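Local coordinates for protein yxeP (Bacillus subtilis, PDB 1YSJ), which probably deacetylates N-acetylcysteine to cysteine and acetate with two divalent metal ions per subunit, in a pathway that degrades S-(2-succino)cysteine, at residues Met200-Arg205 with Val277-Lys282. The protein carries 1 engineered substitution. Sequence-based numbering, arbitrary orientation.
Sequences MASVDR and VRTFQK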
# COMPACT_ATOMS: atom_id res chain seq x y z
N MSE A 200 -13.08 13.48 -25.86
CA MSE A 200 -12.76 12.51 -24.82
C MSE A 200 -11.37 12.78 -24.28
O MSE A 200 -10.48 13.18 -25.01
CB MSE A 200 -12.85 11.08 -25.36
CG MSE A 200 -14.19 10.76 -25.99
SE MSE A 200 -14.33 8.91 -26.52
CE MSE A 200 -14.51 8.08 -24.74
N ALA A 201 -11.20 12.54 -22.99
CA ALA A 201 -9.99 12.91 -22.28
C ALA A 201 -8.76 12.10 -22.70
O ALA A 201 -8.88 10.96 -23.14
CB ALA A 201 -10.21 12.78 -20.77
N SER A 202 -7.59 12.72 -22.57
CA SER A 202 -6.33 12.01 -22.64
C SER A 202 -6.20 11.17 -21.37
O SER A 202 -6.73 11.54 -20.32
CB SER A 202 -5.17 13.00 -22.73
OG SER A 202 -5.14 13.86 -21.61
N VAL A 203 -5.53 10.04 -21.46
CA VAL A 203 -5.28 9.22 -20.28
C VAL A 203 -3.79 8.95 -20.19
O VAL A 203 -3.17 8.55 -21.17
CB VAL A 203 -6.08 7.88 -20.28
CG1 VAL A 203 -5.87 7.14 -18.97
CG2 VAL A 203 -7.58 8.12 -20.52
N ASP A 204 -3.23 9.21 -19.02
CA ASP A 204 -1.81 9.01 -18.78
C ASP A 204 -1.59 8.45 -17.39
O ASP A 204 -2.30 8.80 -16.45
CB ASP A 204 -1.05 10.32 -18.95
CG ASP A 204 -1.07 10.83 -20.38
OD1 ASP A 204 -1.37 12.02 -20.58
OD2 ASP A 204 -0.82 10.04 -21.31
N ARG A 205 -0.61 7.57 -17.28
CA ARG A 205 -0.27 6.91 -16.03
C ARG A 205 0.91 7.64 -15.39
O ARG A 205 1.82 8.09 -16.09
CB ARG A 205 0.09 5.45 -16.30
CG ARG A 205 0.13 4.55 -15.07
CD ARG A 205 0.55 3.13 -15.42
NE ARG A 205 1.99 3.01 -15.64
CZ ARG A 205 2.59 1.93 -16.12
NH1 ARG A 205 1.89 0.84 -16.43
NH2 ARG A 205 3.91 1.92 -16.28
N VAL A 277 -3.76 10.78 -15.02
CA VAL A 277 -4.08 12.17 -15.31
C VAL A 277 -4.97 12.20 -16.55
O VAL A 277 -4.74 11.49 -17.52
CB VAL A 277 -2.80 13.00 -15.55
CG1 VAL A 277 -3.14 14.47 -15.69
CG2 VAL A 277 -1.82 12.80 -14.40
N ARG A 278 -6.01 13.03 -16.48
CA ARG A 278 -6.93 13.22 -17.60
C ARG A 278 -7.06 14.70 -17.94
O ARG A 278 -7.40 15.52 -17.09
CB ARG A 278 -8.29 12.60 -17.28
CG ARG A 278 -8.22 11.09 -17.11
CD ARG A 278 -9.55 10.47 -16.73
NE ARG A 278 -9.39 9.04 -16.48
CZ ARG A 278 -10.40 8.17 -16.38
NH1 ARG A 278 -10.13 6.89 -16.15
NH2 ARG A 278 -11.66 8.57 -16.52
N THR A 279 -6.75 15.03 -19.20
CA THR A 279 -6.84 16.40 -19.70
C THR A 279 -7.68 16.44 -20.98
O THR A 279 -7.93 15.40 -21.60
CB THR A 279 -5.45 16.98 -20.04
OG1 THR A 279 -4.98 16.42 -21.27
CG2 THR A 279 -4.43 16.70 -18.93
N PHE A 280 -8.09 17.64 -21.38
CA PHE A 280 -8.81 17.82 -22.63
C PHE A 280 -8.04 18.65 -23.66
O PHE A 280 -8.28 18.53 -24.86
CB PHE A 280 -10.22 18.39 -22.38
CG PHE A 280 -11.18 17.38 -21.82
CD1 PHE A 280 -11.84 16.48 -22.66
CD2 PHE A 280 -11.41 17.31 -20.45
CE1 PHE A 280 -12.72 15.54 -22.14
CE2 PHE A 280 -12.29 16.37 -19.92
CZ PHE A 280 -12.95 15.48 -20.77
N GLN A 281 -7.11 19.48 -23.19
CA GLN A 281 -6.25 20.22 -24.11
C GLN A 281 -4.81 19.70 -24.14
O GLN A 281 -4.31 19.15 -23.15
CB GLN A 281 -6.31 21.74 -23.85
CG GLN A 281 -7.65 22.41 -24.25
CD GLN A 281 -8.04 22.23 -25.74
OE1 GLN A 281 -7.37 21.54 -26.51
NE2 GLN A 281 -9.16 22.85 -26.12
N LYS A 282 -4.16 19.88 -25.29
CA LYS A 282 -2.84 19.30 -25.57
C LYS A 282 -1.74 19.87 -24.67
O LYS A 282 -0.87 19.13 -24.22
CB LYS A 282 -2.46 19.51 -27.04
CG LYS A 282 -3.51 19.07 -28.06
CD LYS A 282 -3.71 17.55 -28.06
CE LYS A 282 -4.96 17.16 -28.84
NZ LYS A 282 -5.28 15.71 -28.69
O HOH W 1 -3.53 12.87 -19.56
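The carbonyl oxygen of Val-277 takes two bonds. Val-277 O accepts from Asp-204 N at 3.1 Å and from a water at 2.7 Å. The same water donates to Asp-204 OD1 and accepts from Ser-202 OG, so it ties both side chains to the neighbouring strand. Asp-204 OD2 faces another partner, Arg-285 of helix 282-302, in a salt bridge. Val-277 N returns a bond to Asp-204 O at 2.8 Å, completing an antiparallel hydrogen-bonded pair. Further along, Ser-202 N donates to Thr-279 O (2.9 Å, 160° at the hydrogen). Ser-202 OG sits between its own N and carbonyl carbon (chi1 60°), which brings it to 2.6 Å from Thr-279 OG1. Beyond the hydroxyls, Ala-201 CB lies over one face of the Phe-280 ring, off-centre, 4.1 Å from the centroid, in a CH-pi contact. Phe-280 CE1 comes to 3.7 Å from Met-200 C. With an alanine at Phe-280, the Ala-201 methyl would probably lose this cover and a gap open beside the Met-200 backbone. The pairing joins the C-terminal end of strand 270-278 to the early part of strand 197-211, inner strands of the four-stranded antiparallel sheet of the M20 dimerisation domain, where 200-205 enters from the nickel-binding part.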